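E3 ubiquitin-protein ligase HERC2 (Homo sapiens, PDB 4L1M) probably acts as a ubiquitin-protein ligase of the HECT class, whose first RCC1-like domain, a beta-propeller, may serve as a platform for binding partner proteins. Local coordinates at residues Leu174-Gly180 / Asp192-Leu198; Gly215-Thr219 / Gly232-Lys238; Leu24-Ile28 / Asn52-Thr56; Gly29-Ile33 / Gln340-Phe344; Ala61-Leu66 / Gly106-Leu110. One frame throughout, in Å; residues are numbered along the deposited sequence. Where two conformers were deposited one is given.

Interaction 1 (Leu174-Gly180 / Asp192-Leu198)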
# COMPACT_ATOMS: atom_id res chain seq x y z
N LEU A 174 -10.10 -11.89 7.77
CA LEU A 174 -8.75 -11.43 7.46
C LEU A 174 -7.76 -12.57 7.70
O LEU A 174 -7.76 -13.16 8.76
CB LEU A 174 -8.39 -10.25 8.34
CG LEU A 174 -6.93 -9.82 8.22
CD1 LEU A 174 -6.63 -9.37 6.80
CD2 LEU A 174 -6.59 -8.72 9.20
N TYR A 175 -6.93 -12.85 6.70
CA TYR A 175 -5.91 -13.90 6.76
C TYR A 175 -4.58 -13.22 6.64
O TYR A 175 -4.44 -12.31 5.84
CB TYR A 175 -6.09 -14.92 5.60
CG TYR A 175 -7.29 -15.82 5.80
CD1 TYR A 175 -8.56 -15.40 5.45
CD2 TYR A 175 -7.16 -17.06 6.39
CE1 TYR A 175 -9.66 -16.20 5.65
CE2 TYR A 175 -8.25 -17.87 6.61
CZ TYR A 175 -9.50 -17.44 6.24
OH TYR A 175 -10.61 -18.27 6.45
N THR A 176 -3.61 -13.62 7.46
CA THR A 176 -2.26 -13.11 7.35
C THR A 176 -1.29 -14.28 7.32
O THR A 176 -1.63 -15.38 7.74
CB THR A 176 -1.89 -12.23 8.53
OG1 THR A 176 -2.26 -12.90 9.75
CG2 THR A 176 -2.63 -10.89 8.46
N TRP A 177 -0.09 -14.06 6.76
CA TRP A 177 0.95 -15.10 6.72
C TRP A 177 2.30 -14.50 6.39
O TRP A 177 2.39 -13.36 5.94
CB TRP A 177 0.58 -16.24 5.75
CG TRP A 177 0.47 -15.86 4.29
CD1 TRP A 177 1.42 -16.06 3.32
CD2 TRP A 177 -0.64 -15.23 3.63
NE1 TRP A 177 0.97 -15.59 2.11
CE2 TRP A 177 -0.28 -15.07 2.27
CE3 TRP A 177 -1.89 -14.76 4.06
CZ2 TRP A 177 -1.14 -14.49 1.33
CZ3 TRP A 177 -2.74 -14.16 3.12
CH2 TRP A 177 -2.37 -14.05 1.77
N GLY A 178 3.36 -15.27 6.62
CA GLY A 178 4.74 -14.80 6.43
C GLY A 178 5.44 -14.71 7.77
O GLY A 178 5.14 -15.48 8.68
N ARG A 179 6.36 -13.75 7.90
CA ARG A 179 7.15 -13.59 9.13
C ARG A 179 6.28 -13.13 10.25
O ARG A 179 5.35 -12.37 10.05
CB ARG A 179 8.28 -12.61 8.93
CG ARG A 179 9.39 -13.11 8.02
CD ARG A 179 10.30 -14.08 8.75
NE ARG A 179 11.50 -14.42 7.96
CZ ARG A 179 12.38 -15.38 8.28
NH1 ARG A 179 12.21 -16.12 9.37
NH2 ARG A 179 13.43 -15.61 7.52
N GLY A 180 6.58 -13.60 11.46
CA GLY A 180 5.72 -13.37 12.62
C GLY A 180 6.31 -12.44 13.67
O GLY A 180 5.64 -12.13 14.64
N ASP A 192 6.21 -17.62 12.65
CA ASP A 192 6.04 -17.49 11.21
C ASP A 192 4.89 -18.39 10.74
O ASP A 192 4.59 -19.37 11.39
CB ASP A 192 7.32 -17.91 10.48
CG ASP A 192 8.47 -16.93 10.70
OD1 ASP A 192 8.25 -15.84 11.28
OD2 ASP A 192 9.59 -17.24 10.25
N GLU A 193 4.25 -18.06 9.62
CA GLU A 193 3.23 -18.95 9.03
C GLU A 193 3.36 -18.95 7.51
O GLU A 193 3.28 -17.91 6.87
CB GLU A 193 1.81 -18.56 9.46
CG GLU A 193 1.47 -18.86 10.92
CD GLU A 193 1.61 -20.34 11.29
OE1 GLU A 193 1.43 -21.25 10.42
OE2 GLU A 193 1.88 -20.63 12.47
N ALA A 194 3.53 -20.14 6.96
CA ALA A 194 3.71 -20.33 5.52
C ALA A 194 2.39 -20.61 4.77
O ALA A 194 2.39 -20.84 3.55
CB ALA A 194 4.68 -21.49 5.30
N ILE A 195 1.29 -20.65 5.52
CA ILE A 195 -0.03 -20.93 5.02
C ILE A 195 -0.92 -19.82 5.60
O ILE A 195 -0.78 -19.47 6.76
CB ILE A 195 -0.51 -22.32 5.52
CG1 ILE A 195 0.17 -23.45 4.74
CG2 ILE A 195 -2.03 -22.47 5.45
CD1 ILE A 195 -0.22 -23.56 3.28
N PRO A 196 -1.84 -19.26 4.79
CA PRO A 196 -2.70 -18.19 5.32
C PRO A 196 -3.48 -18.61 6.55
O PRO A 196 -4.00 -19.71 6.60
CB PRO A 196 -3.66 -17.91 4.16
CG PRO A 196 -2.89 -18.29 2.95
CD PRO A 196 -2.06 -19.48 3.35
N MET A 197 -3.52 -17.75 7.55
CA MET A 197 -4.18 -18.07 8.81
C MET A 197 -5.14 -16.98 9.24
O MET A 197 -4.81 -15.81 9.23
CB MET A 197 -3.14 -18.33 9.90
CG MET A 197 -3.73 -18.89 11.20
SD MET A 197 -2.40 -19.39 12.30
CE MET A 197 -3.23 -19.29 13.92
N LEU A 198 -6.34 -17.41 9.62
CA LEU A 198 -7.40 -16.54 10.07
C LEU A 198 -6.97 -15.71 11.24
O LEU A 198 -6.40 -16.23 12.19
CB LEU A 198 -8.62 -17.36 10.48
CG LEU A 198 -9.87 -16.57 10.93
CD1 LEU A 198 -10.41 -15.72 9.78
CD2 LEU A 198 -10.96 -17.50 11.43
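Pro196 lies over one face of the Trp177 indole, its CG 3.9 Å from the centroid of the six-membered ring and 16° off the ring normal, a CH-pi contact displaced toward the rim. The pair joins the last two strands of a four-stranded antiparallel blade in the RCC1-type beta-propeller, strand 174-178 and the edge strand 196-198. With CG placed between its backbone N and carbonyl carbon (chi1 64°), the indole turns toward the partner chain, and Pro196 CB comes to 3.6 Å from its CE3. Next along the strand, Leu198 sets its CD1 over one face of the Tyr175 ring while the backbone N of Met197 lies at the ring's edge; the phenol's hydroxyl is bonded to Glu173.

Between these side-chain pairs Thr176 and Met197 form a hydrogen-bonded antiparallel pair, with Met197 N 3.0 Å from Thr176 O. The register then shifts by two residues at a beta bulge, where the chain turns a corner at Ala194 and Ile195, and it resumes with Gly178 and Glu193, whose backbones exchange two bonds. Gly178 has positive phi here.

Past the strand, Asp192 divides its carboxylate between two donors of the other segment. OD2 meets Arg179 NH1 at 3.0 Å in a salt bridge whose hydrogen-bond geometry is weak, the guanidinium and carboxylate planes standing 73° apart. OD1 accepts from the backbone N of Gly180 at 2.8 Å, on its anti side and tilted out of the carboxylate plane.

Interaction 2 (Gly215-Thr219 / Gly232-Lys238)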
# COMPACT_ATOMS: atom_id res chain seq x y z
N GLY A 215 10.24 -3.27 8.34
CA GLY A 215 11.16 -3.44 9.48
C GLY A 215 10.40 -4.13 10.58
O GLY A 215 9.76 -5.16 10.34
N ASP A 216 10.49 -3.59 11.79
CA ASP A 216 9.70 -4.10 12.91
C ASP A 216 8.34 -3.54 12.70
O ASP A 216 8.09 -2.37 12.95
CB ASP A 216 10.32 -3.64 14.24
CG ASP A 216 11.72 -4.26 14.48
OD1 ASP A 216 12.17 -5.10 13.68
OD2 ASP A 216 12.35 -3.89 15.48
N ALA A 217 7.47 -4.36 12.16
CA ALA A 217 6.31 -3.88 11.43
C ALA A 217 5.06 -3.88 12.25
O ALA A 217 4.85 -4.76 13.09
CB ALA A 217 6.08 -4.77 10.22
N GLN A 218 4.22 -2.90 11.97
CA GLN A 218 2.86 -2.84 12.43
C GLN A 218 1.90 -3.29 11.35
O GLN A 218 2.24 -3.32 10.16
CB GLN A 218 2.47 -1.39 12.84
CG GLN A 218 2.03 -0.46 11.70
CD GLN A 218 3.18 0.17 10.90
OE1 GLN A 218 4.18 -0.46 10.65
NE2 GLN A 218 2.99 1.40 10.47
N THR A 219 0.68 -3.59 11.76
CA THR A 219 -0.36 -3.98 10.83
C THR A 219 -1.60 -3.20 11.23
O THR A 219 -1.86 -3.06 12.41
CB THR A 219 -0.60 -5.49 10.93
OG1 THR A 219 0.65 -6.19 10.68
CG2 THR A 219 -1.67 -5.95 9.96
N GLY A 232 1.20 -5.58 16.17
CA GLY A 232 2.60 -5.70 15.76
C GLY A 232 3.53 -4.88 16.65
O GLY A 232 3.28 -4.68 17.88
N ASP A 233 4.61 -4.39 16.05
CA ASP A 233 5.63 -3.67 16.80
C ASP A 233 5.17 -2.26 17.15
O ASP A 233 4.53 -1.59 16.36
CB ASP A 233 6.92 -3.61 16.02
CG ASP A 233 8.05 -3.04 16.83
OD1 ASP A 233 8.71 -3.82 17.56
OD2 ASP A 233 8.24 -1.80 16.74
N GLY A 234 5.51 -1.82 18.36
CA GLY A 234 5.00 -0.57 18.91
C GLY A 234 5.94 0.62 18.85
O GLY A 234 5.54 1.73 19.19
N ASP A 235 7.17 0.41 18.42
CA ASP A 235 8.15 1.49 18.31
C ASP A 235 7.57 2.73 17.61
O ASP A 235 6.81 2.63 16.65
CB ASP A 235 9.41 1.00 17.53
CG ASP A 235 10.35 0.13 18.37
OD1 ASP A 235 10.10 -0.04 19.60
OD2 ASP A 235 11.36 -0.36 17.81
N TYR A 236 7.95 3.89 18.14
CA TYR A 236 7.56 5.21 17.62
C TYR A 236 6.07 5.51 17.77
O TYR A 236 5.59 6.49 17.22
CB TYR A 236 8.02 5.40 16.16
CG TYR A 236 9.50 5.18 15.99
CD1 TYR A 236 10.41 6.12 16.44
CD2 TYR A 236 9.99 4.01 15.39
CE1 TYR A 236 11.78 5.89 16.32
CE2 TYR A 236 11.36 3.78 15.25
CZ TYR A 236 12.25 4.72 15.72
OH TYR A 236 13.58 4.53 15.57
N GLY A 237 5.36 4.67 18.52
CA GLY A 237 3.92 4.84 18.73
C GLY A 237 3.05 4.64 17.51
O GLY A 237 1.91 5.08 17.49
N LYS A 238 3.59 3.98 16.49
CA LYS A 238 2.85 3.70 15.28
C LYS A 238 1.58 2.88 15.46
O LYS A 238 0.79 2.83 14.55
CB LYS A 238 3.74 3.04 14.23
CG LYS A 238 4.36 1.70 14.61
CD LYS A 238 5.36 1.28 13.53
CE LYS A 238 5.99 -0.07 13.80
NZ LYS A 238 7.03 0.01 14.87
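Lys238, Gln218 and Asp216 carry most of this contact, in which the lysine's aliphatic chain crosses the side chain of Gln218 and its ammonium group reaches the backbone of Asp216. Lys238 CD lies 3.6 Å from Gln218 CD, against the amide; Gln218 NE2 is itself bonded to Ser271 OG. Extended as far as CE, the lysine bends at its last torsion (chi4 -75°), which brings NZ in among oxygens. NZ forms a salt bridge with Asp233 OD2 at 2.9 Å, on that oxygen's anti lone pair, a hydrogen bond to Asp235 O and a weak one to Asp216 O at 3.2 Å. Asp233 OD2 also accepts from Asp235 N, making an Asx turn. Asp216 CB rests 3.5 Å from Asp233 CG, the carboxylate planes 56° apart; Lys238, salt-bridged to Asp233 but not Asp216, may ease the repulsion between them. A backbone bond of 3.0 Å from Asp233 N to Ala217 O continues the pairing of Gln218 with Gly232.

Within this blade of the propeller, the contact fastens the loop after strand 228-232 to the start of strand 218-223. Gln269 of the next blade, just ahead of strand 270-275, bonds both Lys238 NZ and Asp216 O.

Interaction 3 (Leu24-Ile28 / Asn52-Thr56); sequences LQEVI and NLGVT
The carboxamide of Gln25 faces the peptide backbone of Val55 edge on and forms a two-bond ring with it. OE1 accepts from Val55 N at 3.0 Å, and NE2 donates to Val55 O at 2.8 Å. Each acceptor is approached in its carbonyl plane on a lone pair, and Val55 O lies 6° out of the amide plane of Gln25, so the paired bonds fix the rotation of the amide. Both CG and CD follow an extended path (chi1 170°, chi2 -172°) that carries the amide across to the other backbone, although Gln25 CA and Gly54 CA are 7.0 Å apart. A single side chain thus meets the NH and CO of one residue much as a neighbouring strand would. NE2 has a second acceptor in Ser379 O.

Beside the amide, Val27 and Val55 meet through their CG2 methyls at 4.0 Å, their side chains crossing at about a right angle. Gly54, with positive phi, has its CA 3.5 Å from Gln25 OE1.

Strand 27-31, which Gln25 precedes, pairs with strands 45-46 and 374-379 in one blade. Val55 opens strand 55-60 of the following blade, soon after helix 48-51, and Trp378 of strand 374-379 packs against both Gln25 and Val27.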
# COMPACT_ATOMS: atom_id res chain seq x y z
N LEU A 24 -4.12 9.04 -25.85
CA LEU A 24 -3.48 8.34 -24.70
C LEU A 24 -3.79 8.93 -23.31
O LEU A 24 -3.79 10.16 -23.07
CB LEU A 24 -1.96 8.26 -24.88
CG LEU A 24 -1.40 7.32 -25.94
CD1 LEU A 24 0.11 7.45 -26.05
CD2 LEU A 24 -1.79 5.89 -25.62
N GLN A 25 -4.01 8.00 -22.37
CA GLN A 25 -4.02 8.21 -20.88
C GLN A 25 -2.73 8.95 -20.50
O GLN A 25 -1.78 8.83 -21.24
CB GLN A 25 -4.02 6.83 -20.21
CG GLN A 25 -3.80 6.73 -18.72
CD GLN A 25 -3.62 5.27 -18.26
OE1 GLN A 25 -2.94 4.50 -18.91
NE2 GLN A 25 -4.26 4.91 -17.16
N GLU A 26 -2.70 9.67 -19.38
CA GLU A 26 -1.44 10.23 -18.86
C GLU A 26 -0.97 9.44 -17.65
O GLU A 26 -1.74 9.12 -16.77
CB GLU A 26 -1.58 11.73 -18.55
CG GLU A 26 -1.68 12.57 -19.83
CD GLU A 26 -1.58 14.07 -19.60
OE1 GLU A 26 -0.97 14.49 -18.61
OE2 GLU A 26 -2.09 14.85 -20.43
N VAL A 27 0.30 9.07 -17.69
CA VAL A 27 0.98 8.42 -16.60
C VAL A 27 2.25 9.21 -16.33
O VAL A 27 3.18 9.18 -17.13
CB VAL A 27 1.37 6.96 -16.92
CG1 VAL A 27 2.01 6.32 -15.71
CG2 VAL A 27 0.15 6.17 -17.35
N ILE A 28 2.28 9.86 -15.18
CA ILE A 28 3.40 10.70 -14.77
C ILE A 28 4.17 10.02 -13.64
O ILE A 28 3.56 9.45 -12.72
CB ILE A 28 2.95 12.06 -14.23
CG1 ILE A 28 1.76 12.59 -15.01
CG2 ILE A 28 4.11 13.04 -14.27
CD1 ILE A 28 2.05 12.84 -16.47
N ASN A 52 0.48 3.12 -22.87
CA ASN A 52 0.07 2.13 -23.88
C ASN A 52 -0.66 0.94 -23.27
O ASN A 52 -1.60 0.40 -23.84
CB ASN A 52 1.28 1.61 -24.66
CG ASN A 52 1.90 2.66 -25.57
OD1 ASN A 52 1.41 3.78 -25.69
ND2 ASN A 52 2.99 2.29 -26.23
N LEU A 53 -0.25 0.56 -22.07
CA LEU A 53 -0.85 -0.56 -21.37
C LEU A 53 -2.29 -0.29 -20.92
O LEU A 53 -3.09 -1.22 -20.80
CB LEU A 53 -0.03 -0.91 -20.14
CG LEU A 53 1.48 -1.11 -20.25
CD1 LEU A 53 1.98 -1.79 -18.98
CD2 LEU A 53 1.89 -1.93 -21.46
N GLY A 54 -2.63 0.97 -20.66
CA GLY A 54 -3.91 1.28 -20.03
C GLY A 54 -3.85 0.91 -18.56
O GLY A 54 -4.34 -0.14 -18.15
N VAL A 55 -3.24 1.79 -17.78
CA VAL A 55 -2.96 1.52 -16.36
C VAL A 55 -4.20 1.70 -15.49
O VAL A 55 -4.92 2.70 -15.61
CB VAL A 55 -1.84 2.44 -15.86
CG1 VAL A 55 -1.52 2.14 -14.42
CG2 VAL A 55 -0.61 2.26 -16.71
N THR A 56 -4.48 0.70 -14.64
CA THR A 56 -5.57 0.79 -13.66
C THR A 56 -5.00 0.79 -12.26
O THR A 56 -5.61 1.33 -11.34
CB THR A 56 -6.63 -0.34 -13.81
OG1 THR A 56 -6.04 -1.62 -13.51
CG2 THR A 56 -7.19 -0.38 -15.21

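Interaction 4 (Gly29-Ile33 / Gln340-Phe344)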
# COMPACT_ATOMS: atom_id res chain seq x y z
N GLY A 29 5.50 10.07 -13.73
CA GLY A 29 6.37 9.55 -12.68
C GLY A 29 7.49 10.51 -12.36
O GLY A 29 7.86 11.35 -13.19
N TRP A 30 7.98 10.44 -11.13
CA TRP A 30 9.14 11.23 -10.74
C TRP A 30 9.82 10.61 -9.56
O TRP A 30 9.24 9.76 -8.90
CB TRP A 30 8.77 12.70 -10.46
CG TRP A 30 7.75 12.90 -9.41
CD1 TRP A 30 7.99 13.30 -8.12
CD2 TRP A 30 6.34 12.75 -9.53
NE1 TRP A 30 6.80 13.39 -7.44
CE2 TRP A 30 5.77 13.07 -8.29
CE3 TRP A 30 5.48 12.41 -10.59
CZ2 TRP A 30 4.40 13.04 -8.06
CZ3 TRP A 30 4.11 12.36 -10.36
CH2 TRP A 30 3.59 12.67 -9.10
N GLY A 31 11.05 11.03 -9.31
CA GLY A 31 11.89 10.45 -8.26
C GLY A 31 13.10 9.74 -8.84
O GLY A 31 13.57 10.11 -9.89
N LEU A 32 13.58 8.71 -8.16
CA LEU A 32 14.79 8.01 -8.58
C LEU A 32 14.45 7.00 -9.66
O LEU A 32 14.11 5.85 -9.39
CB LEU A 32 15.46 7.34 -7.36
CG LEU A 32 16.77 6.56 -7.56
CD1 LEU A 32 17.87 7.43 -8.11
CD2 LEU A 32 17.18 5.90 -6.25
N ILE A 33 14.54 7.45 -10.89
CA ILE A 33 14.14 6.69 -12.06
C ILE A 33 15.28 6.67 -13.02
O ILE A 33 15.77 7.71 -13.42
CB ILE A 33 12.93 7.34 -12.72
CG1 ILE A 33 11.67 6.94 -11.97
CG2 ILE A 33 12.79 6.95 -14.18
CD1 ILE A 33 10.52 7.87 -12.23
N GLN A 340 15.74 11.87 -2.44
CA GLN A 340 15.85 11.38 -3.83
C GLN A 340 14.86 12.07 -4.78
O GLN A 340 14.35 11.43 -5.71
CB GLN A 340 15.56 9.89 -3.87
CG GLN A 340 16.36 9.05 -2.89
CD GLN A 340 17.78 8.82 -3.37
OE1 GLN A 340 18.22 9.37 -4.38
NE2 GLN A 340 18.50 7.98 -2.64
N CYS A 341 14.57 13.34 -4.54
CA CYS A 341 13.68 14.10 -5.41
C CYS A 341 12.28 13.51 -5.56
O CYS A 341 11.68 13.61 -6.63
CB CYS A 341 14.32 14.26 -6.78
SG CYS A 341 15.91 15.11 -6.66
N GLN A 342 11.75 12.92 -4.48
CA GLN A 342 10.37 12.40 -4.48
C GLN A 342 9.35 13.51 -4.70
O GLN A 342 8.18 13.22 -4.98
CB GLN A 342 10.01 11.74 -3.14
CG GLN A 342 10.79 10.50 -2.77
CD GLN A 342 12.07 10.83 -2.06
OE1 GLN A 342 12.81 11.70 -2.51
NE2 GLN A 342 12.34 10.16 -0.95
N HIS A 343 9.80 14.75 -4.51
CA HIS A 343 8.96 15.93 -4.69
C HIS A 343 9.62 16.87 -5.67
O HIS A 343 10.61 17.52 -5.32
CB HIS A 343 8.76 16.62 -3.35
CG HIS A 343 8.33 15.69 -2.28
ND1 HIS A 343 7.00 15.40 -2.05
CD2 HIS A 343 9.04 14.96 -1.40
CE1 HIS A 343 6.91 14.54 -1.06
NE2 HIS A 343 8.13 14.25 -0.65
N PHE A 344 9.06 16.98 -6.86
CA PHE A 344 9.68 17.79 -7.90
C PHE A 344 9.42 19.28 -7.72
O PHE A 344 9.90 20.06 -8.50
CB PHE A 344 9.21 17.34 -9.28
CG PHE A 344 7.73 17.49 -9.52
CD1 PHE A 344 7.16 18.72 -9.78
CD2 PHE A 344 6.90 16.39 -9.51
CE1 PHE A 344 5.80 18.84 -10.01
CE2 PHE A 344 5.54 16.50 -9.74
CZ PHE A 344 4.99 17.73 -9.99
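This is an aromatic contact between blades of the propeller, an edge-to-face pair of Trp30 on strand 27-31 with Phe344 in the loop after strand 332-335 of the adjacent blade. The Phe344 edge points into the indole face, with the five-membered ring and phenyl centroids 4.7 Å apart and the planes at 82°. CD2 and CE2 do the touching, CD2 lying 3.6 Å from Trp30 CD1 and CE2 above the middle of the indole. In both residues CG stands between the backbone N and the carbonyl carbon (chi1 58° in Trp30, 62° in Phe344), which turns each ring toward the other segment.

At the indole's edge NE1 donates to Gln342 O at 2.8 Å, a weak bond because it is strongly bent. Gly31 CA makes a CA-H...O contact with Cys341 O at 3.6 Å, and the side chains of Leu32 and Gln340 run side by side, pointing the same way. The loop's shape is held from within by Gln342, whose OE1 accepts from Gln340 N and whose NE2 bonds Asp339 OD1.

The tryptophan thus offers a pi face to a C-H edge, and this contact, with the weak N-H bond beside it, probably helps set the indole's orientation.

Interaction 5 (Ala61-Leu66 / Gly106-Leu110). With SO4 (sulfate ion), chain G.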
# COMPACT_ATOMS: atom_id res chain seq x y z
N ALA A 61 7.19 -2.17 -5.54
CA ALA A 61 8.07 -2.92 -4.66
C ALA A 61 9.37 -2.14 -4.48
O ALA A 61 9.44 -0.96 -4.82
CB ALA A 61 8.32 -4.30 -5.22
N GLU A 62 10.39 -2.78 -3.94
CA GLU A 62 11.64 -2.06 -3.63
C GLU A 62 12.51 -1.75 -4.84
O GLU A 62 13.03 -0.64 -4.94
CB GLU A 62 12.46 -2.79 -2.59
CG GLU A 62 13.51 -1.89 -1.95
CD GLU A 62 14.57 -2.67 -1.19
OE1 GLU A 62 15.52 -3.17 -1.84
OE2 GLU A 62 14.45 -2.77 0.05
N LYS A 63 12.70 -2.72 -5.74
CA LYS A 63 13.55 -2.48 -6.94
C LYS A 63 12.74 -2.39 -8.22
O LYS A 63 13.28 -2.03 -9.26
CB LYS A 63 14.58 -3.61 -7.11
CG LYS A 63 15.49 -3.88 -5.93
CD LYS A 63 16.44 -2.72 -5.63
CE LYS A 63 17.60 -3.18 -4.72
NZ LYS A 63 17.91 -2.22 -3.62
N ARG A 64 11.47 -2.71 -8.16
CA ARG A 64 10.63 -2.71 -9.34
C ARG A 64 9.16 -2.47 -8.99
O ARG A 64 8.79 -2.39 -7.81
CB ARG A 64 10.80 -4.00 -10.09
CG ARG A 64 10.57 -5.25 -9.28
CD ARG A 64 10.91 -6.49 -10.09
NE ARG A 64 12.28 -6.48 -10.66
CZ ARG A 64 12.56 -6.33 -11.97
NH1 ARG A 64 11.60 -6.17 -12.92
NH2 ARG A 64 13.83 -6.35 -12.36
N PHE A 65 8.35 -2.28 -10.01
CA PHE A 65 6.92 -2.13 -9.82
C PHE A 65 6.14 -2.96 -10.80
O PHE A 65 6.63 -3.27 -11.89
CB PHE A 65 6.47 -0.65 -9.86
CG PHE A 65 6.75 0.07 -11.16
CD1 PHE A 65 8.02 0.46 -11.48
CD2 PHE A 65 5.73 0.42 -12.01
CE1 PHE A 65 8.27 1.15 -12.67
CE2 PHE A 65 5.97 1.12 -13.18
CZ PHE A 65 7.24 1.49 -13.51
N LEU A 66 4.94 -3.33 -10.37
CA LEU A 66 4.00 -4.05 -11.17
C LEU A 66 2.97 -3.08 -11.69
O LEU A 66 2.59 -2.13 -10.99
CB LEU A 66 3.29 -5.09 -10.31
CG LEU A 66 4.09 -6.27 -9.78
CD1 LEU A 66 3.15 -7.24 -9.13
CD2 LEU A 66 4.86 -6.98 -10.89
N GLY A 106 9.61 -4.16 -0.09
CA GLY A 106 9.46 -5.62 -0.27
C GLY A 106 9.95 -6.20 -1.59
O GLY A 106 10.28 -5.47 -2.52
N HIS A 107 9.97 -7.53 -1.65
CA HIS A 107 10.50 -8.32 -2.76
C HIS A 107 9.56 -9.49 -3.09
O HIS A 107 10.02 -10.56 -3.50
CB HIS A 107 11.92 -8.89 -2.42
CG HIS A 107 12.91 -7.83 -2.06
ND1 HIS A 107 13.81 -7.32 -2.97
CD2 HIS A 107 13.09 -7.12 -0.91
CE1 HIS A 107 14.52 -6.36 -2.39
NE2 HIS A 107 14.10 -6.22 -1.14
N HIS A 108 8.28 -9.32 -2.83
CA HIS A 108 7.32 -10.32 -3.21
C HIS A 108 6.04 -9.66 -3.65
O HIS A 108 5.81 -8.51 -3.32
CB HIS A 108 7.11 -11.37 -2.13
CG HIS A 108 6.24 -10.92 -0.99
ND1 HIS A 108 6.62 -9.93 -0.12
CD2 HIS A 108 5.05 -11.39 -0.54
CE1 HIS A 108 5.69 -9.78 0.81
NE2 HIS A 108 4.73 -10.65 0.57
N TYR A 109 5.24 -10.39 -4.40
CA TYR A 109 4.10 -9.83 -5.10
C TYR A 109 2.91 -10.73 -4.89
O TYR A 109 3.07 -11.95 -4.77
CB TYR A 109 4.44 -9.71 -6.58
CG TYR A 109 5.83 -9.18 -6.79
CD1 TYR A 109 6.08 -7.82 -6.83
CD2 TYR A 109 6.91 -10.04 -6.85
CE1 TYR A 109 7.36 -7.33 -6.98
CE2 TYR A 109 8.19 -9.57 -6.99
CZ TYR A 109 8.42 -8.21 -7.05
OH TYR A 109 9.73 -7.76 -7.18
N LEU A 110 1.72 -10.13 -4.84
CA LEU A 110 0.46 -10.86 -4.94
C LEU A 110 -0.38 -10.35 -6.11
O LEU A 110 -0.35 -9.17 -6.45
CB LEU A 110 -0.36 -10.65 -3.68
CG LEU A 110 0.26 -11.09 -2.38
CD1 LEU A 110 -0.74 -10.84 -1.26
CD2 LEU A 110 0.63 -12.56 -2.40
S SO4 G . 13.41 -7.94 -6.77
O1 SO4 G . 13.71 -7.70 -8.20
O2 SO4 G . 14.69 -8.18 -6.04
O3 SO4 G . 12.72 -6.73 -6.21
O4 SO4 G . 12.49 -9.10 -6.62
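Gly106 O accepts a hydrogen bond from the backbone N of Glu62 at 3.0 Å, in the carbonyl plane, and this bond joins two neighbouring blades of the propeller through the turns that lead into strands 64-69 and 108-113. Beside it Ala61 CB lies 3.6 Å from Tyr109 CE1. Farther along the same ring, Leu66 puts CD1 3.8 Å from Tyr109 CD1. Trp121 also meets the Tyr109 ring.

At its far end the phenol reaches Arg64, whose CG and CD come close to OH. The guanidinium and ring planes stand 81° apart, and the arginine chain, bent at chi3 (54°), turns NE to a sulfate ion, probably taken from the crystallisation liquor. Three residues hold this anion by different oxygens: Arg64 NE donates to O1 at 3.1 Å, Tyr109 OH to O4 at 3.1 Å, and His107 ND1 to O2 in a weak bond at 3.3 Å. O2 lies in the plane of the imidazole. Farther round the imidazole edge, Glu62 OE1 lies 3.4 Å from His107 CE1, the carboxylate plane turned 80° from the ring, and that oxygen forms a salt bridge with Lys63 NZ. Arg64 NH1 is held separately by Thr76.

An arginine, a tyrosine hydroxyl and a histidine drawn from two blades therefore form a site suited to an anion. The nearby sulfate and Glu62 may favour a protonated imidazole in His107, though Lys63, paired with Glu62, would work the other way.

The five contacts are spread round a seven-bladed propeller. Interactions 1 and 2 lie within single blades, whereas interactions 3, 4 and 5 bridge neighbouring blades. Interactions 3 and 4 share strand 27-31, which sits in one sheet with strands 365-370 and 374-379 from the chain's far end. That blade, built from both chain ends, closes the ring and is tied to its neighbours by both contacts. Interaction 5 follows through adjoining strands 55-60 and 64-69. Along the chain interactions 3, 5, 1 and 2 come in series, while the segments of 3 and 4 alternate. Interaction 4 spans 306 residues and encloses interactions 1, 2 and 5; the centres of 1 and 3 lie about 34 Å apart.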